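PDB 4IO2: glutamate receptor 1 from Adineta vaga, which binds glutamate through its clamshell ligand-binding domain and probably works as a glutamate-gated ion channel of the membrane. Local coordinates for residues A[100-105]-A[207-212]; A[10-15]-A[81-86]; A[66-71]-A[90-95]. One frame throughout, in Å; residues are numbered along the deposited sequence. Where two conformers were deposited one is given.

Contact 1 (A[100-105]-A[207-212]); sequences NSISDN and FGIVTP
The hinge region of the glutamate-binding clamshell brings Ser103 and Ile102 against Phe207. Two backbone bonds join them. Phe207 N donates to Ser103 O at 3.0 Å, nearly straight at 171°. Ile102 N donates to Phe207 O at 2.9 Å and is more bent. The same carbonyl receives a CA-H...O contact from Ser101. Asn105 CB lies over one face of the Phe207 ring, toward its rim, in a CH-pi contact 4.1 Å from the ring centroid. The Asn105 amide also reaches the ring because chi1 (-175°) swings CG away from the backbone N; its plane is tilted 30° from the ring. OD1 of Asn105 comes to 3.3 Å from CZ of Phe207. The ND2 end is held by Asp180 and Ser205, which fixes how the amide is turned. Ile102 sends CG1 to Phe207 CB at 3.9 Å, the two side chains crossing near a right angle. Its other branch, CG2, meets Ile209 CG1 at 4.1 Å. Helix 218-230 packs on Ile102 and Ile209 through Ile225. Phe207 itself touches the bound glutamate. Interlobe chain segments that meet beside the ligand cleft are typical of the two-lobed periplasmic-binding-protein fold of glutamate receptor ligand-binding domains.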
ATOM      1  N   ASN A 100       7.744   4.066   3.392  0.67 15.10           N
ATOM      2  CA  ASN A 100       6.446   4.029   2.750  0.67 17.01           C
ATOM      3  C   ASN A 100       6.592   3.152   1.523  0.67 16.39           C
ATOM      4  O   ASN A 100       7.665   3.052   0.909  0.67 16.23           O
ATOM      5  CB  ASN A 100       5.989   5.447   2.388  0.67 20.28           C
ATOM      6  CG  ASN A 100       5.706   6.267   3.604  0.67 25.39           C
ATOM      7  OD1 ASN A 100       6.378   7.247   3.874  0.67 27.35           O
ATOM      8  ND2 ASN A 100       4.707   5.856   4.374  0.67 31.51           N
ATOM      9  N   SER A 101       5.501   2.496   1.160  1.00 17.12           N
ATOM     10  CA  SER A 101       5.521   1.487   0.117  0.58 17.55           C
ATOM     11  C   SER A 101       5.954   2.041  -1.236  1.00 15.82           C
ATOM     12  O   SER A 101       5.530   3.156  -1.626  1.00 18.89           O
ATOM     13  CB  SER A 101       4.109   0.909  -0.019  0.58 19.16           C
ATOM     14  OG  SER A 101       3.888   0.228  -1.261  0.58 20.58           O
ATOM     15  N   ILE A 102       6.775   1.259  -1.948  1.00 14.68           N
ATOM     16  CA  ILE A 102       7.117   1.527  -3.339  1.00 15.66           C
ATOM     17  C   ILE A 102       6.185   0.836  -4.337  1.00 17.01           C
ATOM     18  O   ILE A 102       6.156   1.228  -5.510  1.00 20.58           O
ATOM     19  CB  ILE A 102       8.598   1.199  -3.655  1.00 16.18           C
ATOM     20  CG1 ILE A 102       8.915  -0.285  -3.452  1.00 17.43           C
ATOM     21  CG2 ILE A 102       9.528   2.104  -2.769  1.00 17.99           C
ATOM     22  CD1 ILE A 102      10.359  -0.611  -3.956  1.00 20.71           C
ATOM     23  N   SER A 103       5.435  -0.168  -3.879  1.00 15.93           N
ATOM     24  CA  SER A 103       4.537  -0.927  -4.744  1.00 16.46           C
ATOM     25  C   SER A 103       3.570  -1.727  -3.906  1.00 15.55           C
ATOM     26  O   SER A 103       3.955  -2.198  -2.830  1.00 16.36           O
ATOM     27  CB  SER A 103       5.347  -1.900  -5.628  1.00 18.32           C
ATOM     28  OG  SER A 103       4.507  -2.638  -6.533  1.00 19.62           O
ATOM     29  N   ASP A 104       2.353  -1.894  -4.387  1.00 15.88           N
ATOM     30  CA  ASP A 104       1.496  -2.926  -3.867  1.00 18.04           C
ATOM     31  C   ASP A 104       2.004  -4.289  -4.334  1.00 14.77           C
ATOM     32  O   ASP A 104       2.880  -4.413  -5.189  1.00 16.75           O
ATOM     33  CB  ASP A 104       0.036  -2.687  -4.295  1.00 24.25           C
ATOM     34  CG  ASP A 104      -0.178  -2.708  -5.813  1.00 35.64           C
ATOM     35  OD1 ASP A 104       0.646  -3.274  -6.554  1.00 39.49           O
ATOM     36  OD2 ASP A 104      -1.204  -2.137  -6.276  1.00 41.89           O
ATOM     37  N   ASN A 105       1.511  -5.323  -3.693  1.00 14.79           N
ATOM     38  CA  ASN A 105       1.915  -6.688  -3.987  1.00 13.51           C
ATOM     39  C   ASN A 105       0.832  -7.625  -3.559  1.00 13.17           C
ATOM     40  O   ASN A 105      -0.026  -7.294  -2.728  1.00 14.92           O
ATOM     41  CB  ASN A 105       3.235  -7.044  -3.253  1.00 13.22           C
ATOM     42  CG  ASN A 105       3.762  -8.417  -3.632  1.00 12.77           C
ATOM     43  OD1 ASN A 105       3.978  -8.705  -4.800  1.00 12.97           O
ATOM     44  ND2 ASN A 105       3.972  -9.275  -2.633  1.00 15.69           N
ATOM     45  N   PHE A 207       5.635  -3.710  -0.905  1.00 10.56           N
ATOM     46  CA  PHE A 207       7.086  -3.706  -0.910  1.00 10.67           C
ATOM     47  C   PHE A 207       7.533  -2.379  -0.312  1.00 10.73           C
ATOM     48  O   PHE A 207       6.956  -1.322  -0.619  1.00 12.41           O
ATOM     49  CB  PHE A 207       7.667  -3.782  -2.302  1.00 11.89           C
ATOM     50  CG  PHE A 207       7.396  -5.080  -3.046  1.00  9.94           C
ATOM     51  CD1 PHE A 207       7.232  -6.291  -2.401  1.00 11.24           C
ATOM     52  CD2 PHE A 207       7.364  -5.084  -4.431  1.00 12.03           C
ATOM     53  CE1 PHE A 207       7.007  -7.460  -3.120  1.00 12.61           C
ATOM     54  CE2 PHE A 207       7.155  -6.257  -5.157  1.00 12.65           C
ATOM     55  CZ  PHE A 207       6.982  -7.441  -4.505  1.00 12.92           C
ATOM     56  N   GLY A 208       8.557  -2.414   0.539  1.00 10.60           N
ATOM     57  CA  GLY A 208       9.113  -1.213   1.146  1.00 11.30           C
ATOM     58  C   GLY A 208      10.609  -1.282   1.111  1.00 11.26           C
ATOM     59  O   GLY A 208      11.198  -2.366   1.059  1.00 12.57           O
ATOM     60  N   ILE A 209      11.228  -0.109   1.200  1.00 10.05           N
ATOM     61  CA  ILE A 209      12.678  -0.032   1.376  1.00 10.48           C
ATOM     62  C   ILE A 209      12.996  -0.353   2.842  1.00 10.35           C
ATOM     63  O   ILE A 209      12.398   0.208   3.738  1.00 12.08           O
ATOM     64  CB  ILE A 209      13.213   1.351   0.947  1.00 10.84           C
ATOM     65  CG1 ILE A 209      12.986   1.498  -0.560  1.00 12.62           C
ATOM     66  CG2 ILE A 209      14.698   1.465   1.300  1.00 12.34           C
ATOM     67  CD1 ILE A 209      13.446   2.840  -1.114  1.00 13.80           C
ATOM     68  N   VAL A 210      13.921  -1.270   3.068  1.00 11.30           N
ATOM     69  CA  VAL A 210      14.313  -1.659   4.408  1.00 10.49           C
ATOM     70  C   VAL A 210      15.285  -0.640   4.944  1.00 10.49           C
ATOM     71  O   VAL A 210      16.246  -0.288   4.272  1.00 12.22           O
ATOM     72  CB  VAL A 210      14.989  -3.051   4.407  1.00 11.31           C
ATOM     73  CG1 VAL A 210      15.274  -3.478   5.831  1.00 12.79           C
ATOM     74  CG2 VAL A 210      14.151  -4.092   3.705  1.00 13.73           C
ATOM     75  N   THR A 211      15.065  -0.199   6.174  1.00 11.52           N
ATOM     76  CA  THR A 211      15.959   0.738   6.860  1.00 12.21           C
ATOM     77  C   THR A 211      16.168   0.258   8.292  1.00 13.12           C
ATOM     78  O   THR A 211      15.404  -0.538   8.807  1.00 13.23           O
ATOM     79  CB  THR A 211      15.412   2.191   6.885  1.00 14.39           C
ATOM     80  OG1 THR A 211      14.419   2.334   7.885  1.00 16.62           O
ATOM     81  CG2 THR A 211      14.822   2.611   5.560  1.00 13.77           C
ATOM     82  N   PRO A 212      17.153   0.823   8.972  1.00 13.62           N
ATOM     83  CA  PRO A 212      17.253   0.526  10.391  1.00 14.32           C
ATOM     84  C   PRO A 212      16.028   1.018  11.143  1.00 14.64           C
ATOM     85  O   PRO A 212      15.418   1.997  10.709  1.00 15.15           O
ATOM     86  CB  PRO A 212      18.511   1.307  10.831  1.00 17.63           C
ATOM     87  CG  PRO A 212      19.307   1.451   9.567  1.00 15.84           C
ATOM     88  CD  PRO A 212      18.279   1.643   8.490  1.00 15.52           C
TER

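Contact 2 (A[10-15]-A[81-86]). With GLU (glutamic acid), chain E.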
ATOM      1  N   LEU A  10      25.296   6.056   1.153  1.00 17.56           N
ATOM      2  CA  LEU A  10      24.472   4.919   1.555  1.00 19.63           C
ATOM      3  C   LEU A  10      24.949   3.661   0.911  1.00 19.47           C
ATOM      4  O   LEU A  10      25.019   3.579  -0.317  1.00 19.24           O
ATOM      5  CB  LEU A  10      23.034   5.105   1.119  1.00 22.61           C
ATOM      6  CG  LEU A  10      22.267   6.195   1.810  1.00 22.97           C
ATOM      7  CD1 LEU A  10      20.896   6.257   1.164  1.00 24.67           C
ATOM      8  CD2 LEU A  10      22.211   5.961   3.299  1.00 23.57           C
ATOM      9  N   ARG A  11      25.227   2.658   1.723  1.00 18.73           N
ATOM     10  CA  ARG A  11      25.430   1.282   1.250  1.00 17.70           C
ATOM     11  C   ARG A  11      24.055   0.669   1.029  1.00 15.96           C
ATOM     12  O   ARG A  11      23.265   0.477   1.979  1.00 17.74           O
ATOM     13  CB  ARG A  11      26.213   0.447   2.268  1.00 21.99           C
ATOM     14  CG  ARG A  11      27.616   0.948   2.584  1.00 25.49           C
ATOM     15  CD  ARG A  11      28.180   0.242   3.819  1.00 27.09           C
ATOM     16  NE  ARG A  11      27.272   0.434   4.939  1.00 28.21           N
ATOM     17  CZ  ARG A  11      27.130  -0.377   5.987  1.00 28.25           C
ATOM     18  NH1 ARG A  11      27.909  -1.443   6.159  1.00 30.55           N
ATOM     19  NH2 ARG A  11      26.204  -0.091   6.880  1.00 29.34           N
ATOM     20  N   ILE A  12      23.727   0.407  -0.235  1.00 15.39           N
ATOM     21  CA  ILE A  12      22.383  -0.018  -0.656  1.00 14.12           C
ATOM     22  C   ILE A  12      22.420  -1.474  -1.090  1.00 15.37           C
ATOM     23  O   ILE A  12      23.011  -1.789  -2.111  1.00 16.30           O
ATOM     24  CB  ILE A  12      21.859   0.829  -1.820  1.00 14.33           C
ATOM     25  CG1 ILE A  12      21.895   2.301  -1.472  1.00 15.40           C
ATOM     26  CG2 ILE A  12      20.446   0.355  -2.210  1.00 14.77           C
ATOM     27  CD1 ILE A  12      21.425   3.242  -2.594  1.00 18.93           C
ATOM     28  N   GLY A  13      21.842  -2.353  -0.278  1.00 13.39           N
ATOM     29  CA  GLY A  13      21.757  -3.761  -0.627  1.00 14.23           C
ATOM     30  C   GLY A  13      20.644  -3.994  -1.649  1.00 14.63           C
ATOM     31  O   GLY A  13      19.533  -3.442  -1.510  1.00 14.64           O
ATOM     32  N   VAL A  14      20.973  -4.768  -2.683  1.00 13.26           N
ATOM     33  CA  VAL A  14      20.021  -5.185  -3.695  1.00 14.27           C
ATOM     34  C   VAL A  14      20.131  -6.681  -3.849  1.00 13.30           C
ATOM     35  O   VAL A  14      21.098  -7.301  -3.399  1.00 15.05           O
ATOM     36  CB  VAL A  14      20.220  -4.439  -5.047  1.00 13.29           C
ATOM     37  CG1 VAL A  14      20.047  -2.924  -4.907  1.00 14.31           C
ATOM     38  CG2 VAL A  14      21.547  -4.725  -5.702  1.00 13.53           C
ATOM     39  N   ILE A  15      19.091  -7.285  -4.419  1.00 13.00           N
ATOM     40  CA  ILE A  15      18.997  -8.749  -4.510  1.00 12.57           C
ATOM     41  C   ILE A  15      18.462  -9.136  -5.887  1.00 13.31           C
ATOM     42  O   ILE A  15      17.515  -8.552  -6.401  1.00 13.17           O
ATOM     43  CB  ILE A  15      18.127  -9.298  -3.346  1.00 12.62           C
ATOM     44  CG1 ILE A  15      18.040 -10.810  -3.365  1.00 13.76           C
ATOM     45  CG2 ILE A  15      16.717  -8.675  -3.290  1.00 13.05           C
ATOM     46  CD1 ILE A  15      17.470 -11.423  -2.094  1.00 16.34           C
ATOM     47  N   ILE A  81      20.555   0.748   3.715  1.00 14.03           N
ATOM     48  CA  ILE A  81      19.187   0.454   3.295  1.00 13.10           C
ATOM     49  C   ILE A  81      19.236  -0.752   2.353  1.00 12.44           C
ATOM     50  O   ILE A  81      20.300  -1.102   1.846  1.00 14.18           O
ATOM     51  CB  ILE A  81      18.464   1.644   2.603  1.00 13.57           C
ATOM     52  CG1 ILE A  81      19.180   2.051   1.308  1.00 14.78           C
ATOM     53  CG2 ILE A  81      18.371   2.810   3.573  1.00 15.30           C
ATOM     54  CD1 ILE A  81      18.437   3.150   0.489  1.00 17.02           C
ATOM     55  N   ALA A  82      18.091  -1.356   2.109  1.00 12.27           N
ATOM     56  CA  ALA A  82      17.971  -2.407   1.084  1.00 11.83           C
ATOM     57  C   ALA A  82      16.720  -2.144   0.239  1.00 13.50           C
ATOM     58  O   ALA A  82      15.645  -1.856   0.751  1.00 12.56           O
ATOM     59  CB  ALA A  82      17.936  -3.822   1.704  1.00 14.20           C
ATOM     60  N   ILE A  83      16.911  -2.202  -1.071  1.00 13.05           N
ATOM     61  CA  ILE A  83      15.870  -1.894  -2.032  1.00 11.70           C
ATOM     62  C   ILE A  83      15.636  -3.070  -2.939  1.00 12.46           C
ATOM     63  O   ILE A  83      16.573  -3.581  -3.565  1.00 13.89           O
ATOM     64  CB  ILE A  83      16.195  -0.648  -2.891  1.00 13.26           C
ATOM     65  CG1 ILE A  83      16.491   0.584  -2.023  1.00 14.90           C
ATOM     66  CG2 ILE A  83      15.026  -0.369  -3.804  1.00 14.65           C
ATOM     67  CD1 ILE A  83      16.928   1.812  -2.835  1.00 18.05           C
ATOM     68  N   GLY A  84      14.384  -3.492  -3.032  1.00 12.71           N
ATOM     69  CA  GLY A  84      14.029  -4.576  -3.907  1.00 11.50           C
ATOM     70  C   GLY A  84      12.568  -4.931  -3.763  1.00 11.49           C
ATOM     71  O   GLY A  84      11.729  -4.184  -3.226  1.00 12.12           O
ATOM     72  N   ASP A  85      12.227  -6.107  -4.282  1.00 11.44           N
ATOM     73  CA  ASP A  85      10.886  -6.695  -4.143  1.00 10.92           C
ATOM     74  C   ASP A  85      10.792  -7.390  -2.789  1.00  9.66           C
ATOM     75  O   ASP A  85      10.696  -8.605  -2.714  1.00 10.35           O
ATOM     76  CB  ASP A  85      10.571  -7.661  -5.301  1.00 11.54           C
ATOM     77  CG  ASP A  85      11.654  -8.714  -5.593  1.00 11.29           C
ATOM     78  OD1 ASP A  85      12.814  -8.579  -5.196  1.00 11.77           O
ATOM     79  OD2 ASP A  85      11.318  -9.712  -6.306  1.00 12.04           O
ATOM     80  N   ILE A  86      10.852  -6.568  -1.724  1.00 10.37           N
ATOM     81  CA  ILE A  86      10.950  -7.046  -0.355  1.00 10.04           C
ATOM     82  C   ILE A  86       9.643  -6.759   0.359  1.00  9.42           C
ATOM     83  O   ILE A  86       9.248  -5.599   0.551  1.00 10.57           O
ATOM     84  CB  ILE A  86      12.102  -6.346   0.391  1.00 11.10           C
ATOM     85  CG1 ILE A  86      13.439  -6.498  -0.351  1.00 12.00           C
ATOM     86  CG2 ILE A  86      12.248  -6.890   1.767  1.00 11.74           C
ATOM     87  CD1 ILE A  86      14.508  -5.507   0.107  1.00 13.52           C
TER
HETATM   88  N   GLU E 303       8.806 -10.487  -1.861  1.00 10.91           N
HETATM   89  CA  GLU E 303       9.174 -11.777  -1.270  1.00 10.22           C
HETATM   90  C   GLU E 303       9.771 -11.569   0.119  1.00 10.32           C
HETATM   91  O   GLU E 303      10.113 -10.409   0.468  1.00 11.24           O
HETATM   92  CB  GLU E 303      10.169 -12.557  -2.134  1.00 12.57           C
HETATM   93  CG  GLU E 303       9.728 -12.858  -3.571  1.00 13.19           C
HETATM   94  CD  GLU E 303       8.599 -13.877  -3.716  1.00 13.49           C
HETATM   95  OE1 GLU E 303       8.217 -14.479  -2.715  1.00 16.05           O
HETATM   96  OE2 GLU E 303       8.155 -14.117  -4.870  1.00 13.02           O
HETATM   97  OXT GLU E 303       9.889 -12.561   0.875  1.00 12.48           O
HETATM   98  O   HOH W   1      16.990  -5.525  -5.376  1.00 13.23           O
HETATM   99  O   HOH W   2      15.054  -7.253  -6.283  1.00 13.87           O
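Ile12 and Ile81 run alongside each other in the same direction, their CG1 atoms 3.9 Å apart. Ile81 has CG1 between its backbone N and carbonyl carbon (chi1 62°), which turns its end toward segment 10-15. From there its CD1 also meets Leu10 CD1 at 4.0 Å. The other branch of Ile12, CG2, packs on Ile83 CD1. Ile45 of helix 40-52 covers Ile12 and Ile83. Ala82 belongs to the other face of the sheet, where Leu74 of helix 67-75 packs on it. This is the parallel sheet of one clamshell lobe, with strand 9-14 between 55-60 and 81-82 and helices on both faces. The backbone bonds run in parallel register. Ile81 N donates to Arg11 O, Gly13 N to Ile81 O at 2.9 Å, and Ile83 N to Gly13 O at 2.9 Å. Past Ile83 the chains part and water enters. One water accepts from Ile15 N and lies 2.7 Å from Ile83 O. A second lies 2.8 Å from both Ile15 O and Asp85 OD1. The Asp85 carboxylate has further partners, Tyr67 among them. An inverse gamma turn centred on Asp85 presents its backbone O, which accepts from the glutamate ligand N at 2.8 Å.

Contact 3 (A[66-71]-A[90-95]); sequences SYTGLV and SARREI. With GLU (glutamic acid), chain E.
The Tyr67 ring carries the ligand glutamate on one face: the ligand CB sits over the ring centre, 3.5 Å above its plane. The guanidinium of Arg92 is used at its edge. Thr68 OG1, in one of its two conformers, lies there near the plane and accepts from Arg92 NH2 at 3.0 Å, with a weak second bond from NE. The ligand's alpha-carboxylate meets the neighbouring edge, made by NH1 and NH2. Arg92 NH1 donates to its O at 2.8 Å, almost straight at 170°, and NH2 donates to OXT at 2.9 Å. Arg92 stretches out straight through CD, which carries its flat group to the ligand. The bonds from Arg92 NH1 and NH2 to the ligand, with NH1 to Thr87 O, hold the guanidinium in its rotation; Thr68 OG1 is itself bonded to Gly138 O. Tyr67 CB approaches Arg92 NH2 obliquely at 3.6 Å. Farther back, Val71 CG2 packs against Arg92 CD, crossing near a right angle. Val71 CG1 meets Ile95 CD1 at 4.0 Å. An arginine holding the alpha-carboxylate is the hallmark of the amino-acid site in ionotropic glutamate receptors; a tyrosine ring over the ligand is found in many of them.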
ATOM      1  N   SER A  66      18.716 -15.215   0.940  1.00 18.68           N
ATOM      2  CA  SER A  66      17.269 -15.256   0.957  1.00 16.53           C
ATOM      3  C   SER A  66      16.745 -13.853   1.241  1.00 15.84           C
ATOM      4  O   SER A  66      17.515 -12.959   1.671  1.00 14.83           O
ATOM      5  CB  SER A  66      16.765 -16.257   2.005  1.00 18.17           C
ATOM      6  OG  SER A  66      17.003 -15.753   3.300  1.00 19.29           O
ATOM      7  N   TYR A  67      15.445 -13.637   1.079  1.00 14.32           N
ATOM      8  CA  TYR A  67      14.856 -12.333   1.375  1.00 12.70           C
ATOM      9  C   TYR A  67      14.958 -12.058   2.881  1.00 12.92           C
ATOM     10  O   TYR A  67      15.388 -10.951   3.273  1.00 12.37           O
ATOM     11  CB  TYR A  67      13.425 -12.262   0.800  1.00 12.68           C
ATOM     12  CG  TYR A  67      13.484 -11.935  -0.666  1.00 11.82           C
ATOM     13  CD1 TYR A  67      13.752 -12.920  -1.606  1.00 13.63           C
ATOM     14  CD2 TYR A  67      13.337 -10.644  -1.104  1.00 11.94           C
ATOM     15  CE1 TYR A  67      13.868 -12.614  -2.968  1.00 12.50           C
ATOM     16  CE2 TYR A  67      13.471 -10.296  -2.449  1.00 11.95           C
ATOM     17  CZ  TYR A  67      13.729 -11.303  -3.374  1.00 11.43           C
ATOM     18  OH  TYR A  67      13.850 -11.029  -4.729  1.00 12.50           O
ATOM     19  N   THR A  68      14.581 -13.021   3.713  0.56 12.79           N
ATOM     20  CA  THR A  68      14.720 -12.772   5.128  0.56 13.67           C
ATOM     21  C   THR A  68      16.200 -12.641   5.517  0.56 13.16           C
ATOM     22  O   THR A  68      16.528 -11.825   6.394  0.56 12.55           O
ATOM     23  CB  THR A  68      13.913 -13.769   5.978  0.56 16.85           C
ATOM     24  OG1 THR A  68      12.531 -13.523   5.734  0.56 17.90           O
ATOM     25  CG2 THR A  68      14.182 -13.520   7.479  0.56 13.50           C
ATOM     26  N   GLY A  69      17.090 -13.345   4.810  1.00 15.91           N
ATOM     27  CA  GLY A  69      18.541 -13.181   5.015  1.00 15.01           C
ATOM     28  C   GLY A  69      19.052 -11.766   4.724  1.00 15.17           C
ATOM     29  O   GLY A  69      19.900 -11.218   5.456  1.00 15.79           O
ATOM     30  N   LEU A  70      18.532 -11.151   3.670  1.00 14.35           N
ATOM     31  CA  LEU A  70      18.876  -9.771   3.331  1.00 13.56           C
ATOM     32  C   LEU A  70      18.435  -8.826   4.453  1.00 12.20           C
ATOM     33  O   LEU A  70      19.201  -7.915   4.854  1.00 14.31           O
ATOM     34  CB  LEU A  70      18.223  -9.380   1.995  1.00 13.31           C
ATOM     35  CG  LEU A  70      18.474  -7.938   1.541  1.00 13.80           C
ATOM     36  CD1 LEU A  70      19.929  -7.661   1.300  1.00 20.29           C
ATOM     37  CD2 LEU A  70      17.656  -7.693   0.313  1.00 16.35           C
ATOM     38  N   VAL A  71      17.213  -9.009   4.955  1.00 11.40           N
ATOM     39  CA  VAL A  71      16.709  -8.180   6.046  1.00 12.89           C
ATOM     40  C   VAL A  71      17.615  -8.328   7.283  1.00 12.52           C
ATOM     41  O   VAL A  71      17.984  -7.335   7.921  1.00 12.33           O
ATOM     42  CB  VAL A  71      15.249  -8.565   6.350  1.00 13.35           C
ATOM     43  CG1 VAL A  71      14.739  -7.934   7.608  1.00 15.00           C
ATOM     44  CG2 VAL A  71      14.372  -8.187   5.154  1.00 13.85           C
ATOM     45  N   SER A  90       5.048  -8.429   9.402  1.00 11.78           N
ATOM     46  CA  SER A  90       5.058  -8.202  10.848  0.63 13.34           C
ATOM     47  C   SER A  90       6.345  -8.715  11.473  1.00 13.28           C
ATOM     48  O   SER A  90       6.952  -8.051  12.297  1.00 14.72           O
ATOM     49  CB  SER A  90       3.825  -8.865  11.519  0.63 16.54           C
ATOM     50  OG  SER A  90       3.783 -10.284  11.319  0.63 19.85           O
ATOM     51  N   ALA A  91       6.751  -9.914  11.103  1.00 12.64           N
ATOM     52  CA  ALA A  91       7.965 -10.485  11.686  1.00 13.44           C
ATOM     53  C   ALA A  91       9.172  -9.646  11.309  1.00 12.40           C
ATOM     54  O   ALA A  91      10.077  -9.434  12.137  1.00 14.41           O
ATOM     55  CB  ALA A  91       8.207 -11.952  11.233  1.00 15.64           C
ATOM     56  N   ARG A  92       9.259  -9.180  10.072  1.00 11.51           N
ATOM     57  CA  ARG A  92      10.415  -8.348   9.694  1.00 12.32           C
ATOM     58  C   ARG A  92      10.411  -6.993  10.397  1.00 10.96           C
ATOM     59  O   ARG A  92      11.461  -6.477  10.752  1.00 11.22           O
ATOM     60  CB  ARG A  92      10.488  -8.188   8.164  1.00 11.17           C
ATOM     61  CG  ARG A  92      10.874  -9.476   7.453  1.00 11.12           C
ATOM     62  CD  ARG A  92      10.581  -9.426   5.960  1.00 10.97           C
ATOM     63  NE  ARG A  92      10.914 -10.675   5.304  1.00 11.46           N
ATOM     64  CZ  ARG A  92      10.723 -10.930   4.016  1.00 10.60           C
ATOM     65  NH1 ARG A  92      10.219  -9.988   3.243  1.00 11.81           N
ATOM     66  NH2 ARG A  92      11.090 -12.105   3.517  1.00 12.42           N
ATOM     67  N   ARG A  93       9.235  -6.432  10.588  1.00 11.03           N
ATOM     68  CA  ARG A  93       9.097  -5.123  11.236  1.00 11.66           C
ATOM     69  C   ARG A  93       9.559  -5.134  12.694  1.00 11.36           C
ATOM     70  O   ARG A  93       9.872  -4.080  13.221  1.00 13.15           O
ATOM     71  CB  ARG A  93       7.635  -4.655  11.096  1.00 12.31           C
ATOM     72  CG  ARG A  93       7.359  -3.272  11.680  1.00 13.10           C
ATOM     73  CD  ARG A  93       8.045  -2.156  10.900  1.00 12.32           C
ATOM     74  NE  ARG A  93       7.887  -0.849  11.497  1.00 13.19           N
ATOM     75  CZ  ARG A  93       8.694  -0.359  12.432  1.00 13.55           C
ATOM     76  NH1 ARG A  93       9.716  -1.078  12.899  1.00 14.47           N
ATOM     77  NH2 ARG A  93       8.476   0.861  12.919  1.00 15.91           N
ATOM     78  N   GLU A  94       9.627  -6.313  13.300  1.00 13.38           N
ATOM     79  CA  GLU A  94      10.194  -6.400  14.642  1.00 14.00           C
ATOM     80  C   GLU A  94      11.669  -6.030  14.663  1.00 14.00           C
ATOM     81  O   GLU A  94      12.174  -5.587  15.692  1.00 16.73           O
ATOM     82  CB  GLU A  94      10.062  -7.821  15.188  1.00 17.21           C
ATOM     83  CG  GLU A  94       8.661  -8.218  15.480  1.00 21.79           C
ATOM     84  CD  GLU A  94       8.116  -7.656  16.819  1.00 29.87           C
ATOM     85  OE1 GLU A  94       8.819  -6.859  17.505  1.00 32.40           O
ATOM     86  OE2 GLU A  94       6.964  -8.028  17.175  1.00 33.88           O
ATOM     87  N   ILE A  95      12.379  -6.233  13.555  1.00 13.79           N
ATOM     88  CA  ILE A  95      13.834  -6.064  13.545  1.00 13.85           C
ATOM     89  C   ILE A  95      14.368  -4.945  12.655  1.00 13.07           C
ATOM     90  O   ILE A  95      15.521  -4.526  12.821  1.00 15.21           O
ATOM     91  CB  ILE A  95      14.577  -7.402  13.260  1.00 16.14           C
ATOM     92  CG1 ILE A  95      14.196  -7.983  11.913  1.00 16.97           C
ATOM     93  CG2 ILE A  95      14.364  -8.358  14.435  1.00 20.07           C
ATOM     94  CD1 ILE A  95      15.137  -9.056  11.395  1.00 18.69           C
TER
HETATM   95  N   GLU E 303       8.806 -10.487  -1.861  1.00 10.91           N
HETATM   96  CA  GLU E 303       9.174 -11.777  -1.270  1.00 10.22           C
HETATM   97  C   GLU E 303       9.771 -11.569   0.119  1.00 10.32           C
HETATM   98  O   GLU E 303      10.113 -10.409   0.468  1.00 11.24           O
HETATM   99  CB  GLU E 303      10.169 -12.557  -2.134  1.00 12.57           C
HETATM  100  CG  GLU E 303       9.728 -12.858  -3.571  1.00 13.19           C
HETATM  101  CD  GLU E 303       8.599 -13.877  -3.716  1.00 13.49           C
HETATM  102  OE1 GLU E 303       8.217 -14.479  -2.715  1.00 16.05           O
HETATM  103  OE2 GLU E 303       8.155 -14.117  -4.870  1.00 13.02           O
HETATM  104  OXT GLU E 303       9.889 -12.561   0.875  1.00 12.48           O

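Overall arrangement
The three contacts all border the bound glutamate. Contacts 1 and 2 have centres about 10 Å apart and touch directly. Val210 N lies 2.9 Å from Ala82 O, a probable hydrogen bond that ties strand 200-211 to strand 81-82. Contact 3 lies about 12 Å, centre to centre, from each of the others. It joins contact 2 through a probable hydrogen bond between Tyr67 OH and Asp85 OD1, 2.7 Å apart, and through Leu70 packing on Ile15 and Ile86. Contacts 1 and 3 do not touch; their nearest atoms are about 4 Å apart. Each contact lends the pocket something different: Phe207 from contact 1, the Asp85 carbonyl from contact 2, and Tyr67 with Arg92 from contact 3.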